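Local coordinates for protein NDP-rhamnosyltransferase (Saccharopolyspora spinosa, PDB 3TSA) that belongs to the GT-B class of glycosyltransferases and is built from two domains, each around a parallel sheet, at residues P173-S185 with D190-Y202. Sequence-based numbering, arbitrary orientation.
Sequences PTPELILDPCPPS and DAPQGAPVQYVPY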
# COMPACT_ATOMS: atom_id res chain seq x y z
N PRO A 173 -6.87 -2.18 -30.75
CA PRO A 173 -8.10 -1.38 -30.49
C PRO A 173 -7.79 -0.00 -29.87
O PRO A 173 -6.78 0.14 -29.16
CB PRO A 173 -8.85 -2.20 -29.43
CG PRO A 173 -8.29 -3.63 -29.55
CD PRO A 173 -6.90 -3.52 -30.11
N THR A 174 -8.69 0.95 -30.09
CA THR A 174 -8.71 2.19 -29.30
C THR A 174 -9.08 1.86 -27.84
O THR A 174 -10.01 1.09 -27.57
CB THR A 174 -9.63 3.31 -29.96
OG1 THR A 174 -9.11 3.60 -31.25
CG2 THR A 174 -9.53 4.63 -29.20
N PRO A 175 -8.34 2.42 -26.87
CA PRO A 175 -8.76 2.12 -25.49
C PRO A 175 -10.09 2.79 -25.12
O PRO A 175 -10.46 3.85 -25.69
CB PRO A 175 -7.60 2.65 -24.62
CG PRO A 175 -7.05 3.86 -25.51
CD PRO A 175 -7.12 3.25 -26.92
N GLU A 176 -10.75 2.25 -24.11
CA GLU A 176 -11.98 2.83 -23.55
C GLU A 176 -11.78 4.25 -23.02
O GLU A 176 -12.70 5.10 -23.15
CB GLU A 176 -12.50 1.98 -22.40
CG GLU A 176 -13.86 1.53 -22.54
CD GLU A 176 -14.02 0.82 -23.86
OE1 GLU A 176 -14.81 1.37 -24.67
OE2 GLU A 176 -13.31 -0.22 -24.12
N LEU A 177 -10.60 4.52 -22.45
CA LEU A 177 -10.42 5.71 -21.62
C LEU A 177 -8.87 5.83 -21.48
O LEU A 177 -8.18 4.82 -21.44
CB LEU A 177 -11.06 5.40 -20.25
CG LEU A 177 -10.99 6.46 -19.18
CD1 LEU A 177 -11.60 7.75 -19.75
CD2 LEU A 177 -11.70 6.02 -17.88
N ILE A 178 -8.35 7.05 -21.43
CA ILE A 178 -6.91 7.27 -21.02
C ILE A 178 -6.96 8.09 -19.75
O ILE A 178 -7.71 9.11 -19.73
CB ILE A 178 -6.16 8.11 -22.07
CG1 ILE A 178 -6.23 7.34 -23.41
CG2 ILE A 178 -4.73 8.23 -21.64
CD1 ILE A 178 -5.70 8.14 -24.66
N LEU A 179 -6.24 7.67 -18.69
CA LEU A 179 -6.21 8.54 -17.49
C LEU A 179 -4.90 9.33 -17.52
O LEU A 179 -3.87 8.76 -17.87
CB LEU A 179 -6.25 7.73 -16.21
CG LEU A 179 -7.49 6.83 -16.10
CD1 LEU A 179 -7.37 6.13 -14.75
CD2 LEU A 179 -8.75 7.64 -16.09
N ASP A 180 -4.94 10.61 -17.15
CA ASP A 180 -3.77 11.48 -17.32
C ASP A 180 -3.56 12.32 -16.06
O ASP A 180 -4.36 13.27 -15.79
CB ASP A 180 -4.07 12.40 -18.58
CG ASP A 180 -2.87 13.16 -18.99
OD1 ASP A 180 -1.85 13.14 -18.25
OD2 ASP A 180 -2.95 13.80 -20.10
N PRO A 181 -2.44 12.09 -15.30
CA PRO A 181 -2.14 12.90 -14.15
C PRO A 181 -1.24 14.13 -14.49
O PRO A 181 -0.91 14.94 -13.62
CB PRO A 181 -1.36 11.93 -13.26
CG PRO A 181 -0.46 11.12 -14.29
CD PRO A 181 -1.49 10.96 -15.50
N CYS A 182 -0.82 14.26 -15.76
CA CYS A 182 -0.02 15.42 -16.09
C CYS A 182 -0.78 16.77 -16.05
O CYS A 182 -1.89 16.87 -16.56
CB CYS A 182 0.52 15.20 -17.54
SG CYS A 182 1.75 16.45 -18.05
N PRO A 183 -0.20 17.80 -15.41
CA PRO A 183 -0.79 19.13 -15.48
C PRO A 183 -1.11 19.44 -16.96
O PRO A 183 -0.25 19.29 -17.81
CB PRO A 183 0.33 20.01 -14.89
CG PRO A 183 1.07 19.08 -13.93
CD PRO A 183 1.08 17.78 -14.66
N PRO A 184 -2.38 19.78 -17.34
CA PRO A 184 -2.67 19.91 -18.79
C PRO A 184 -1.80 20.90 -19.51
O PRO A 184 -1.51 20.70 -20.69
CB PRO A 184 -4.13 20.39 -18.82
CG PRO A 184 -4.72 19.58 -17.59
CD PRO A 184 -3.61 19.69 -16.50
N SER A 185 -1.35 21.98 -18.83
CA SER A 185 -0.54 23.02 -19.54
C SER A 185 0.80 22.40 -19.93
O SER A 185 1.46 22.96 -20.81
CB SER A 185 -0.29 24.28 -18.68
OG SER A 185 0.51 23.92 -17.54
N ASP A 190 0.56 16.75 -28.90
CA ASP A 190 -0.06 15.70 -29.71
C ASP A 190 -0.58 14.47 -28.99
O ASP A 190 -1.00 13.46 -29.64
CB ASP A 190 0.88 15.30 -30.89
CG ASP A 190 2.14 14.72 -30.43
OD1 ASP A 190 2.37 14.62 -29.19
OD2 ASP A 190 2.94 14.33 -31.31
N ALA A 191 -0.64 14.55 -27.67
CA ALA A 191 -1.22 13.45 -26.91
C ALA A 191 -2.76 13.53 -26.95
O ALA A 191 -3.30 14.60 -26.64
CB ALA A 191 -0.71 13.57 -25.40
N PRO A 192 -3.44 12.43 -27.31
CA PRO A 192 -4.90 12.39 -27.39
C PRO A 192 -5.49 12.79 -26.07
O PRO A 192 -4.81 12.62 -25.03
CB PRO A 192 -5.15 10.89 -27.64
CG PRO A 192 -4.14 10.54 -28.61
CD PRO A 192 -2.90 11.14 -27.77
N GLN A 193 -6.72 13.31 -26.03
CA GLN A 193 -7.31 13.74 -24.76
C GLN A 193 -7.46 12.55 -23.75
O GLN A 193 -7.81 11.42 -24.11
CB GLN A 193 -8.67 14.40 -24.99
CG GLN A 193 -9.35 14.88 -23.69
CD GLN A 193 -10.70 15.45 -23.94
OE1 GLN A 193 -11.04 15.79 -25.09
NE2 GLN A 193 -11.51 15.58 -22.86
N GLY A 194 -7.10 12.80 -22.50
CA GLY A 194 -7.33 11.81 -21.45
C GLY A 194 -8.05 12.46 -20.27
O GLY A 194 -8.00 13.69 -20.05
N ALA A 195 -8.73 11.65 -19.52
CA ALA A 195 -9.47 12.11 -18.36
C ALA A 195 -8.47 12.47 -17.20
O ALA A 195 -7.49 11.74 -16.98
CB ALA A 195 -10.39 10.97 -17.89
N PRO A 196 -8.72 13.60 -16.47
CA PRO A 196 -7.80 14.00 -15.40
C PRO A 196 -7.86 13.06 -14.23
O PRO A 196 -8.95 12.67 -13.85
CB PRO A 196 -8.25 15.43 -14.99
CG PRO A 196 -9.79 15.50 -15.50
CD PRO A 196 -9.87 14.52 -16.66
N VAL A 197 -6.68 12.74 -13.67
CA VAL A 197 -6.65 12.10 -12.34
C VAL A 197 -5.58 12.82 -11.54
O VAL A 197 -4.43 12.91 -12.01
CB VAL A 197 -6.47 10.54 -12.39
CG1 VAL A 197 -5.13 10.07 -13.10
CG2 VAL A 197 -6.52 9.96 -11.00
N GLN A 198 -5.89 13.29 -10.33
CA GLN A 198 -4.94 14.08 -9.53
C GLN A 198 -3.72 13.21 -9.09
O GLN A 198 -3.87 12.09 -8.53
CB GLN A 198 -5.65 14.62 -8.24
CG GLN A 198 -4.80 15.60 -7.55
CD GLN A 198 -5.47 16.30 -6.43
OE1 GLN A 198 -6.68 16.65 -6.48
NE2 GLN A 198 -4.69 16.62 -5.45
N TYR A 199 -2.52 13.75 -9.33
CA TYR A 199 -1.27 13.09 -8.90
C TYR A 199 -1.28 13.09 -7.36
O TYR A 199 -1.44 14.16 -6.76
CB TYR A 199 -0.04 13.89 -9.46
CG TYR A 199 1.23 13.22 -8.97
CD1 TYR A 199 1.60 11.94 -9.47
CD2 TYR A 199 1.95 13.77 -7.95
CE1 TYR A 199 2.70 11.25 -8.95
CE2 TYR A 199 3.10 13.13 -7.47
CZ TYR A 199 3.45 11.87 -7.94
OH TYR A 199 4.57 11.24 -7.36
N VAL A 200 -1.03 11.91 -6.76
CA VAL A 200 -0.85 11.81 -5.31
C VAL A 200 0.58 11.37 -5.15
O VAL A 200 0.96 10.34 -5.68
CB VAL A 200 -1.76 10.73 -4.74
CG1 VAL A 200 -1.41 10.51 -3.25
CG2 VAL A 200 -3.18 11.22 -4.84
N PRO A 201 1.36 12.13 -4.40
CA PRO A 201 2.75 11.72 -4.32
C PRO A 201 2.84 10.34 -3.67
O PRO A 201 2.22 10.07 -2.62
CB PRO A 201 3.42 12.83 -3.48
CG PRO A 201 2.61 14.04 -3.82
CD PRO A 201 1.15 13.49 -3.85
N TYR A 202 3.47 9.43 -4.36
CA TYR A 202 3.85 8.16 -3.78
C TYR A 202 5.23 7.96 -4.22
O TYR A 202 5.49 7.78 -5.41
CB TYR A 202 3.01 6.98 -4.29
CG TYR A 202 3.53 5.68 -3.75
CD1 TYR A 202 3.50 5.41 -2.36
CD2 TYR A 202 4.14 4.74 -4.61
CE1 TYR A 202 4.04 4.20 -1.87
CE2 TYR A 202 4.71 3.49 -4.13
CZ TYR A 202 4.60 3.25 -2.71
OH TYR A 202 5.18 2.09 -2.17
O HOH W 1 -9.70 9.34 -22.71
O HOH W 2 -5.00 14.71 -21.76
O HOH W 3 -2.31 15.74 -11.42
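A water links the flat carboxylate of D180 to G194, donating to OD2 and accepting from G194 N. OD1, by contrast, is approached from above the carboxylate plane by C182 N, an Asx turn that bends the chain just as the strand ends; R142 makes a salt bridge to OD2 and Q187 a hydrogen bond. The proline ring of P181 sets its CB 3.5 Å from V197 O, while its CA makes a CA-H...O contact with that same oxygen. How an edge strand joins a parallel sheet is seen in the backbone: I178 O accepts from A195 N (2.7 Å), A195 O from D180 N (2.8 Å), and D180 O from V197 N at 3.2 Å, this last donor standing 60° out of the carbonyl plane. L179 and A195 share one face of the sheet, where L179 CD2 lies 4.1 Å from A195 CB. V197 CG1, placed between its backbone N and carbonyl carbon (chi1 60°), touches L179 CB. I178 crosses P192 obliquely, its CD1 4.1 Å from P192 CB. Strand 195-196 thus closes the N-terminal domain's parallel sheet beyond 177-180, whose other neighbour is strand 138-141, while helices 296-304 and 358-371 pack against the loops that follow both strands.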